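Local structure of HmuY protein (Prevotella intermedia, 6R2H) at residues A[35-40]-A[112-117]; A[68-73]-A[158-163]; A[137-142]-A[149-154]. The protein probably binds heme as a hemophore-like protein of the HmuY family, taking part in the heme uptake of this anaerobic bacterium. All blocks are in the same frame, centred on the assembly; numbering follows the deposited sequence.

Contact 1 of 3, residues A[35-40]-A[112-117]; sequences GKREFR and IVVDMS
Arg37 and Val114 stand with their CA atoms 7.9 Å apart on two strands that run parallel to each other but are not direct neighbours: strand 124-132 lies between them and pairs with Glu38 and Arg40, while Arg37 and Phe39 bond to strand 50-56, so residues 35-40 and 112-117 meet through side chains alone. The guanidinium of Arg37 presents one face to Val114, whose CG2 methyl sits 3.7 Å from NE, displaced toward the rim of the group. Val128 of the intervening strand touches both side chains. Arg37 NH1 has a long, weak ion pair with Glu56. Asp115 is nearby too, but its OD2 stays 4.7 Å from Arg37 NH1, an attraction at most and not a salt bridge.

Asp115 turns instead to Phe39, its carboxylate swung that way by a CG anti to the backbone N (chi1 -169°). OD2 of Asp115 lies at the edge and in the plane of the Phe39 ring, 3.7 Å from CE2, facing the slightly positive C-H rim, probably a mildly favourable arrangement; the two planes are 77° apart. The other oxygen, OD1, accepts from Ser117 N at 3.0 Å and from Ser117 OG at 2.9 Å, both from the same face of its plane, which limits the rotation of the carboxylate. Beside the contact, Arg40 NE bonds Glu38 OE1 at 3.0 Å, while Arg40 NH1 bridges to Asp111.

Val114 and Asp115 together face the single residue Gly126 of strand 124-132, a classic beta bulge, and both side chains are directed toward residues 35-40. The bulge, with the Asx turn that begins at Asp115, lies on strand 105-115 in the large antiparallel sheet of the HmuY fold.

Contact 2 of 3, residues A[68-73]-A[158-163]; sequences KWDIAF and VKFKNG
Phe160 extends its ring from the end of strand 155-160 into the bend of backbone at Asp70 and Ile71, and the far rim, CE1 and CZ, does all the touching. With CG beside the backbone N (chi1 -58°), the ring is carried across to the other segment. CZ lies 3.7 Å from the CB methylene of Asp70, and CE1 comes within 3.5 Å of Asp70 O, a carbonyl that meets the ring obliquely. On the Ile71 side the approach is plainer: its CG2 methyl stands at the ring edge, near the ring plane, 4.3 Å from CZ.

Asp70 and Ile71 both face Ile21, forming a classic beta bulge where strand 71-74 begins, and it is on this bulge that the ring packs. After Phe160 the chain reverses in a type I turn, in which Gly163 N donates to Phe160 O at 2.7 Å; Gly163 takes a positive phi (99°), readily adopted by glycine.

Asp70 thus offers the phenyl group its aliphatic part, while its carboxylate is bound elsewhere: OD2 accepts from Leu23 N and OD1 bonds to a glycerol, probably a crystallisation additive. The nearby Asp22 carboxylate may raise the pKa of one of the two acids. Joining the two sheets here is therefore a matter of van der Waals contact, with the Asp70 carboxylate occupied by other partners.

Contact 3 of 3, residues A[137-142]-A[149-154]; sequences GKWVKS and KTVMGN
Lys141 and Thr150 exchange a reciprocal pair of backbone hydrogen bonds: Lys141 N gives to Thr150 O at 2.8 Å, lying in the carbonyl plane, and Thr150 N returns one to Lys141 O at 3.0 Å. A third, Met152 N to Trp139 O at 2.8 Å, is nearly straight at hydrogen (169°), although the donor stands 37° above the carbonyl plane. Between these rungs the non-hydrogen-bonded pair Val140 and Val151 brings its CA-H groups to the same acceptors, with Val140 CA 3.2 Å from Thr150 O.

This is an antiparallel beta hairpin, strands 140-141 and 150-151, forming its own two-stranded sheet, packed on strand 165-174 and joined by the loop 143-148. The loop is tied to the strand ends: Gly144 N bonds to Ser142 OG, and Asn143 ND2 to Thr150 OG1.

On the face carrying Val140 and Val151, Val140 CG1 meets Val151 CG2 at 4.1 Å. Val140 CG1 also rests over one face of the Trp139 indole, toward its rim, while Val151 CG2 reaches the same ring obliquely at CZ3. Trp139 NE1 is taken by Thr76 O, and Phe170 and Asn173 of strand 165-174 close in on this side.

On the face of Lys141 and Thr150, Met152 doubles back, bent at chi2 and chi3, which lays its SD 3.8 Å from Lys141 CB, while its CG lies against Lys138 O. Beyond Val140, the aliphatic chain of Lys149 runs past the CG2 methyl of that valine, with Lys149 CD 3.9 Å away.

Contacts 1 and 2 lie on opposite sides of the chain's centre, their centres 26 Å apart, yet both involve the nine-stranded sheet: contact 1 within it, contact 2 between it and the four-stranded sheet. Contact 3, centred 20 Å from contact 2, touches it: Phe73 CE1 lies 4.0 Å from Trp139 NE1, so Trp139, just before strand 140-141, packs against Phe73 of strand 71-74. Strand 150-151 of contact 3 then leads into strand 155-160 of contact 2. Contact 1 touches neither, its nearest atoms about 8 Å from contact 2 and about 10 Å from contact 3. In this apo structure, a glycerol about 3 Å from the Asp70 side chain does not by itself locate a heme site.

Contact 1 of 3, residues A[35-40]-A[112-117]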
loop_
_atom_site.group_PDB
_atom_site.type_symbol
_atom_site.label_atom_id
_atom_site.label_comp_id
_atom_site.label_asym_id
_atom_site.label_seq_id
_atom_site.Cartn_x
_atom_site.Cartn_y
_atom_site.Cartn_z
ATOM N N GLY A 35 12.350 -3.698 -8.506
ATOM C CA GLY A 35 12.166 -4.953 -9.219
ATOM C C GLY A 35 12.279 -4.784 -10.731
ATOM O O GLY A 35 12.147 -3.675 -11.251
ATOM N N LYS A 36 12.567 -5.904 -11.408
ATOM C CA LYS A 36 12.649 -5.915 -12.855
ATOM C C LYS A 36 11.283 -5.545 -13.429
ATOM O O LYS A 36 10.239 -5.863 -12.849
ATOM C CB LYS A 36 13.211 -7.240 -13.379
ATOM C CG LYS A 36 12.326 -8.471 -13.230
ATOM C CD LYS A 36 12.889 -9.693 -13.936
ATOM C CE LYS A 36 12.357 -11.008 -13.398
ATOM N NZ LYS A 36 13.450 -11.966 -13.093
ATOM N N ARG A 37 11.311 -4.823 -14.555
ATOM C CA ARG A 37 10.082 -4.373 -15.192
ATOM C C ARG A 37 9.861 -5.102 -16.514
ATOM O O ARG A 37 10.804 -5.407 -17.244
ATOM C CB ARG A 37 10.120 -2.867 -15.447
ATOM C CG ARG A 37 10.848 -2.094 -14.363
ATOM C CD ARG A 37 10.882 -0.649 -14.755
ATOM N NE ARG A 37 10.818 0.205 -13.588
ATOM C CZ ARG A 37 10.778 1.518 -13.689
ATOM N NH1 ARG A 37 10.820 2.065 -14.895
ATOM N NH2 ARG A 37 10.702 2.275 -12.604
ATOM N N GLU A 38 8.581 -5.350 -16.806
ATOM C CA GLU A 38 8.120 -5.897 -18.069
ATOM C C GLU A 38 7.205 -4.852 -18.705
ATOM O O GLU A 38 6.261 -4.398 -18.051
ATOM C CB GLU A 38 7.367 -7.195 -17.766
ATOM C CG GLU A 38 7.194 -8.147 -18.940
ATOM C CD GLU A 38 6.850 -9.547 -18.465
ATOM O OE1 GLU A 38 5.661 -9.938 -18.535
ATOM O OE2 GLU A 38 7.773 -10.237 -18.006
ATOM N N PHE A 39 7.525 -4.435 -19.942
ATOM C CA PHE A 39 6.603 -3.584 -20.670
ATOM C C PHE A 39 5.644 -4.476 -21.438
ATOM O O PHE A 39 6.067 -5.349 -22.192
ATOM C CB PHE A 39 7.323 -2.513 -21.490
ATOM C CG PHE A 39 7.965 -1.466 -20.617
ATOM C CD1 PHE A 39 9.243 -1.658 -20.098
ATOM C CD2 PHE A 39 7.275 -0.310 -20.275
ATOM C CE1 PHE A 39 9.814 -0.716 -19.255
ATOM C CE2 PHE A 39 7.857 0.640 -19.445
ATOM C CZ PHE A 39 9.121 0.433 -18.933
ATOM N N ARG A 40 4.350 -4.257 -21.186
ATOM C CA ARG A 40 3.320 -5.138 -21.700
ATOM C C ARG A 40 2.391 -4.335 -22.603
ATOM O O ARG A 40 1.918 -3.271 -22.190
ATOM C CB ARG A 40 2.549 -5.729 -20.521
ATOM C CG ARG A 40 3.397 -6.604 -19.614
ATOM C CD ARG A 40 2.572 -7.399 -18.626
ATOM N NE ARG A 40 3.429 -8.139 -17.701
ATOM C CZ ARG A 40 3.076 -8.453 -16.453
ATOM N NH1 ARG A 40 1.889 -8.086 -15.992
ATOM N NH2 ARG A 40 3.909 -9.124 -15.675
ATOM N N ILE A 112 2.310 -4.678 -9.823
ATOM C CA ILE A 112 1.962 -3.273 -9.679
ATOM C C ILE A 112 2.308 -2.554 -10.982
ATOM O O ILE A 112 3.117 -3.038 -11.777
ATOM C CB ILE A 112 2.659 -2.620 -8.461
ATOM C CG1 ILE A 112 4.187 -2.681 -8.573
ATOM C CG2 ILE A 112 2.145 -3.177 -7.131
ATOM C CD1 ILE A 112 4.908 -1.616 -7.756
ATOM N N VAL A 113 1.696 -1.381 -11.172
ATOM C CA VAL A 113 2.002 -0.522 -12.299
ATOM C C VAL A 113 3.085 0.470 -11.895
ATOM O O VAL A 113 2.838 1.305 -11.031
ATOM C CB VAL A 113 0.738 0.214 -12.784
ATOM C CG1 VAL A 113 1.036 1.161 -13.940
ATOM C CG2 VAL A 113 -0.331 -0.784 -13.192
ATOM N N VAL A 114 4.250 0.398 -12.568
ATOM C CA VAL A 114 5.369 1.295 -12.288
ATOM C C VAL A 114 5.488 2.415 -13.323
ATOM O O VAL A 114 6.109 3.435 -13.033
ATOM C CB VAL A 114 6.720 0.581 -12.073
ATOM C CG1 VAL A 114 6.732 -0.233 -10.791
ATOM C CG2 VAL A 114 7.131 -0.267 -13.262
ATOM N N ASP A 115 4.929 2.226 -14.529
ATOM C CA ASP A 115 5.089 3.200 -15.600
ATOM C C ASP A 115 3.840 3.213 -16.473
ATOM O O ASP A 115 3.556 2.234 -17.168
ATOM C CB ASP A 115 6.302 2.900 -16.488
ATOM C CG ASP A 115 6.668 4.029 -17.454
ATOM O OD1 ASP A 115 5.813 4.920 -17.690
ATOM O OD2 ASP A 115 7.822 4.031 -17.946
ATOM N N MET A 116 3.116 4.339 -16.470
ATOM C CA MET A 116 1.860 4.363 -17.208
ATOM C C MET A 116 1.925 5.366 -18.355
ATOM O O MET A 116 0.918 5.626 -19.011
ATOM C CB MET A 116 0.647 4.616 -16.307
ATOM C CG MET A 116 0.497 6.035 -15.858
ATOM S SD MET A 116 -1.123 6.164 -15.086
ATOM C CE MET A 116 -1.273 7.946 -14.919
ATOM N N SER A 117 3.132 5.858 -18.642
ATOM C CA SER A 117 3.320 6.950 -19.587
ATOM C C SER A 117 2.960 6.551 -21.025
ATOM O O SER A 117 2.645 7.412 -21.843
ATOM C CB SER A 117 4.720 7.482 -19.499
ATOM O OG SER A 117 5.620 6.561 -20.100
#

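Contact 2 of 3, residues A[68-73]-A[158-163]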
loop_
_atom_site.group_PDB
_atom_site.type_symbol
_atom_site.label_atom_id
_atom_site.label_comp_id
_atom_site.label_asym_id
_atom_site.label_seq_id
_atom_site.Cartn_x
_atom_site.Cartn_y
_atom_site.Cartn_z
ATOM N N LYS A 68 14.063 0.094 8.622
ATOM C CA LYS A 68 12.989 -0.026 9.589
ATOM C C LYS A 68 11.686 0.450 8.952
ATOM O O LYS A 68 11.504 1.646 8.716
ATOM C CB LYS A 68 13.353 0.718 10.882
ATOM C CG LYS A 68 14.288 -0.069 11.793
ATOM C CD LYS A 68 14.875 0.727 12.935
ATOM C CE LYS A 68 16.145 0.102 13.480
ATOM N NZ LYS A 68 16.982 1.088 14.206
ATOM N N TRP A 69 10.779 -0.502 8.702
ATOM C CA TRP A 69 9.453 -0.178 8.211
ATOM C C TRP A 69 8.497 -1.301 8.588
ATOM O O TRP A 69 8.925 -2.427 8.799
ATOM C CB TRP A 69 9.470 0.085 6.693
ATOM C CG TRP A 69 9.818 -1.118 5.861
ATOM C CD1 TRP A 69 11.061 -1.639 5.625
ATOM C CD2 TRP A 69 8.895 -1.973 5.159
ATOM N NE1 TRP A 69 10.979 -2.743 4.819
ATOM C CE2 TRP A 69 9.661 -2.971 4.515
ATOM C CE3 TRP A 69 7.502 -1.988 5.006
ATOM C CZ2 TRP A 69 9.071 -3.970 3.738
ATOM C CZ3 TRP A 69 6.922 -2.968 4.227
ATOM C CH2 TRP A 69 7.700 -3.951 3.606
ATOM N N ASP A 70 7.196 -0.975 8.628
ATOM C CA ASP A 70 6.149 -1.916 8.991
ATOM C C ASP A 70 5.193 -2.105 7.817
ATOM O O ASP A 70 4.854 -3.245 7.483
ATOM C CB ASP A 70 5.436 -1.453 10.261
ATOM C CG ASP A 70 6.391 -1.335 11.427
ATOM O OD1 ASP A 70 7.029 -2.363 11.751
ATOM O OD2 ASP A 70 6.513 -0.200 11.968
ATOM N N ILE A 71 4.760 -0.975 7.228
ATOM C CA ILE A 71 3.856 -0.969 6.087
ATOM C C ILE A 71 4.388 -0.002 5.030
ATOM O O ILE A 71 5.162 0.913 5.337
ATOM C CB ILE A 71 2.395 -0.645 6.477
ATOM C CG1 ILE A 71 2.231 0.793 6.984
ATOM C CG2 ILE A 71 1.857 -1.669 7.453
ATOM C CD1 ILE A 71 0.811 1.212 7.310
ATOM N N ALA A 72 3.927 -0.210 3.787
ATOM C CA ALA A 72 4.410 0.533 2.635
ATOM C C ALA A 72 3.273 0.758 1.644
ATOM O O ALA A 72 2.359 -0.059 1.541
ATOM C CB ALA A 72 5.598 -0.168 2.013
ATOM N N PHE A 73 3.359 1.883 0.926
ATOM C CA PHE A 73 2.340 2.290 -0.025
ATOM C C PHE A 73 2.975 2.660 -1.361
ATOM O O PHE A 73 4.018 3.309 -1.412
ATOM C CB PHE A 73 1.460 3.409 0.540
ATOM C CG PHE A 73 0.650 2.999 1.745
ATOM C CD1 PHE A 73 -0.594 2.401 1.587
ATOM C CD2 PHE A 73 1.141 3.179 3.033
ATOM C CE1 PHE A 73 -1.347 2.017 2.691
ATOM C CE2 PHE A 73 0.387 2.796 4.135
ATOM C CZ PHE A 73 -0.847 2.204 3.963
ATOM N N VAL A 158 -3.363 -5.123 12.354
ATOM C CA VAL A 158 -2.127 -5.645 11.773
ATOM C C VAL A 158 -1.272 -6.303 12.864
ATOM O O VAL A 158 -0.915 -5.638 13.841
ATOM C CB VAL A 158 -1.315 -4.552 11.042
ATOM C CG1 VAL A 158 -0.378 -5.147 10.007
ATOM C CG2 VAL A 158 -2.207 -3.518 10.384
ATOM N N LYS A 159 -0.955 -7.597 12.666
ATOM C CA LYS A 159 -0.066 -8.399 13.496
ATOM C C LYS A 159 1.249 -8.586 12.740
ATOM O O LYS A 159 1.230 -9.014 11.585
ATOM C CB LYS A 159 -0.542 -9.858 13.539
ATOM C CG LYS A 159 -1.635 -10.282 14.510
ATOM C CD LYS A 159 -2.313 -11.557 13.998
ATOM C CE LYS A 159 -3.040 -12.399 15.029
ATOM N NZ LYS A 159 -2.139 -13.420 15.627
ATOM N N PHE A 160 2.380 -8.323 13.408
ATOM C CA PHE A 160 3.683 -8.529 12.788
ATOM C C PHE A 160 4.397 -9.714 13.439
ATOM O O PHE A 160 4.267 -9.946 14.640
ATOM C CB PHE A 160 4.530 -7.256 12.857
ATOM C CG PHE A 160 3.907 -6.047 12.206
ATOM C CD1 PHE A 160 3.941 -5.873 10.827
ATOM C CD2 PHE A 160 3.274 -5.077 12.981
ATOM C CE1 PHE A 160 3.339 -4.763 10.253
ATOM C CE2 PHE A 160 2.681 -3.967 12.401
ATOM C CZ PHE A 160 2.729 -3.804 11.036
ATOM N N LYS A 161 5.175 -10.437 12.620
ATOM C CA LYS A 161 5.966 -11.596 13.015
ATOM C C LYS A 161 6.850 -11.275 14.223
ATOM O O LYS A 161 7.187 -12.168 15.002
ATOM C CB LYS A 161 6.829 -12.068 11.835
ATOM C CG LYS A 161 7.549 -13.400 12.027
ATOM C CD LYS A 161 8.810 -13.547 11.197
ATOM C CE LYS A 161 9.991 -12.752 11.739
ATOM N NZ LYS A 161 11.147 -12.736 10.803
ATOM N N ASN A 162 7.235 -10.000 14.360
ATOM C CA ASN A 162 8.135 -9.572 15.414
ATOM C C ASN A 162 7.360 -9.348 16.711
ATOM O O ASN A 162 7.968 -9.085 17.746
ATOM C CB ASN A 162 8.911 -8.315 15.012
ATOM C CG ASN A 162 8.034 -7.085 14.906
ATOM O OD1 ASN A 162 6.906 -7.072 15.391
ATOM N ND2 ASN A 162 8.544 -6.027 14.302
ATOM N N GLY A 163 6.025 -9.412 16.648
ATOM C CA GLY A 163 5.225 -9.343 17.859
ATOM C C GLY A 163 4.645 -7.956 18.122
ATOM O O GLY A 163 3.891 -7.759 19.068
#

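Contact 3 of 3, residues A[137-142]-A[149-154]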
loop_
_atom_site.group_PDB
_atom_site.type_symbol
_atom_site.label_atom_id
_atom_site.label_comp_id
_atom_site.label_asym_id
_atom_site.label_seq_id
_atom_site.Cartn_x
_atom_site.Cartn_y
_atom_site.Cartn_z
ATOM N N GLY A 137 -5.236 -3.395 1.209
ATOM C CA GLY A 137 -5.560 -2.782 -0.068
ATOM C C GLY A 137 -6.992 -2.254 -0.105
ATOM O O GLY A 137 -7.303 -1.388 -0.915
ATOM N N LYS A 138 -7.842 -2.739 0.810
ATOM C CA LYS A 138 -9.243 -2.355 0.840
ATOM C C LYS A 138 -9.445 -0.979 1.479
ATOM O O LYS A 138 -10.579 -0.516 1.592
ATOM C CB LYS A 138 -10.072 -3.398 1.596
ATOM C CG LYS A 138 -10.248 -4.749 0.916
ATOM C CD LYS A 138 -10.934 -5.719 1.839
ATOM C CE LYS A 138 -10.994 -7.135 1.313
ATOM N NZ LYS A 138 -12.002 -7.924 2.064
ATOM N N TRP A 139 -8.364 -0.313 1.892
ATOM C CA TRP A 139 -8.500 0.968 2.577
ATOM C C TRP A 139 -9.195 2.017 1.700
ATOM O O TRP A 139 -9.762 2.993 2.204
ATOM C CB TRP A 139 -7.145 1.449 3.109
ATOM C CG TRP A 139 -6.197 1.980 2.078
ATOM C CD1 TRP A 139 -5.409 1.249 1.233
ATOM C CD2 TRP A 139 -5.945 3.361 1.760
ATOM N NE1 TRP A 139 -4.690 2.073 0.405
ATOM C CE2 TRP A 139 -4.992 3.376 0.712
ATOM C CE3 TRP A 139 -6.427 4.580 2.249
ATOM C CZ2 TRP A 139 -4.507 4.562 0.157
ATOM C CZ3 TRP A 139 -5.944 5.750 1.702
ATOM C CH2 TRP A 139 -4.996 5.740 0.671
ATOM N N VAL A 140 -9.120 1.812 0.379
ATOM C CA VAL A 140 -9.898 2.569 -0.584
ATOM C C VAL A 140 -10.745 1.565 -1.350
ATOM O O VAL A 140 -10.273 0.474 -1.663
ATOM C CB VAL A 140 -9.007 3.370 -1.550
ATOM C CG1 VAL A 140 -8.407 4.579 -0.863
ATOM C CG2 VAL A 140 -7.917 2.511 -2.182
ATOM N N LYS A 141 -12.001 1.942 -1.601
ATOM C CA LYS A 141 -12.929 1.121 -2.358
ATOM C C LYS A 141 -13.196 1.833 -3.675
ATOM O O LYS A 141 -13.505 3.030 -3.685
ATOM C CB LYS A 141 -14.237 0.937 -1.584
ATOM C CG LYS A 141 -15.173 -0.129 -2.136
ATOM C CD LYS A 141 -15.798 -1.003 -1.060
ATOM C CE LYS A 141 -16.924 -1.872 -1.572
ATOM N NZ LYS A 141 -16.620 -2.408 -2.922
ATOM N N SER A 142 -13.051 1.086 -4.775
ATOM C CA SER A 142 -13.351 1.647 -6.080
ATOM C C SER A 142 -14.849 1.912 -6.148
ATOM O O SER A 142 -15.641 1.091 -5.687
ATOM C CB SER A 142 -12.889 0.747 -7.197
ATOM O OG SER A 142 -13.726 0.890 -8.337
ATOM N N LYS A 149 -11.922 7.134 -5.944
ATOM C CA LYS A 149 -12.175 6.059 -5.001
ATOM C C LYS A 149 -12.652 6.687 -3.698
ATOM O O LYS A 149 -12.546 7.901 -3.541
ATOM C CB LYS A 149 -10.883 5.285 -4.745
ATOM C CG LYS A 149 -10.208 4.712 -5.982
ATOM C CD LYS A 149 -8.982 3.901 -5.631
ATOM C CE LYS A 149 -8.378 3.158 -6.805
ATOM N NZ LYS A 149 -9.370 2.264 -7.441
ATOM N N THR A 150 -13.166 5.859 -2.771
ATOM C CA THR A 150 -13.546 6.318 -1.443
ATOM C C THR A 150 -12.723 5.599 -0.374
ATOM O O THR A 150 -12.517 4.379 -0.421
ATOM C CB THR A 150 -15.050 6.178 -1.184
ATOM O OG1 THR A 150 -15.689 6.960 -2.192
ATOM C CG2 THR A 150 -15.486 6.720 0.163
ATOM N N VAL A 151 -12.273 6.394 0.610
ATOM C CA VAL A 151 -11.547 5.861 1.746
ATOM C C VAL A 151 -12.571 5.166 2.639
ATOM O O VAL A 151 -13.631 5.732 2.909
ATOM C CB VAL A 151 -10.776 6.972 2.479
ATOM C CG1 VAL A 151 -10.201 6.458 3.792
ATOM C CG2 VAL A 151 -9.665 7.548 1.603
ATOM N N MET A 152 -12.262 3.924 3.037
ATOM C CA MET A 152 -13.097 3.178 3.958
ATOM C C MET A 152 -12.808 3.633 5.384
ATOM O O MET A 152 -11.692 4.043 5.698
ATOM C CB MET A 152 -12.856 1.669 3.841
ATOM C CG MET A 152 -13.322 1.092 2.517
ATOM S SD MET A 152 -15.096 1.193 2.141
ATOM C CE MET A 152 -15.355 2.931 1.777
ATOM N N GLY A 153 -13.820 3.515 6.251
ATOM C CA GLY A 153 -13.691 4.023 7.602
ATOM C C GLY A 153 -13.232 2.972 8.607
ATOM O O GLY A 153 -13.004 3.303 9.765
ATOM N N ASN A 154 -13.095 1.718 8.159
ATOM C CA ASN A 154 -12.901 0.605 9.071
ATOM C C ASN A 154 -11.505 0.654 9.661
ATOM O O ASN A 154 -10.556 1.013 8.969
ATOM C CB ASN A 154 -13.017 -0.737 8.354
ATOM C CG ASN A 154 -14.313 -0.881 7.587
ATOM O OD1 ASN A 154 -14.732 0.006 6.837
ATOM N ND2 ASN A 154 -14.987 -1.996 7.805
#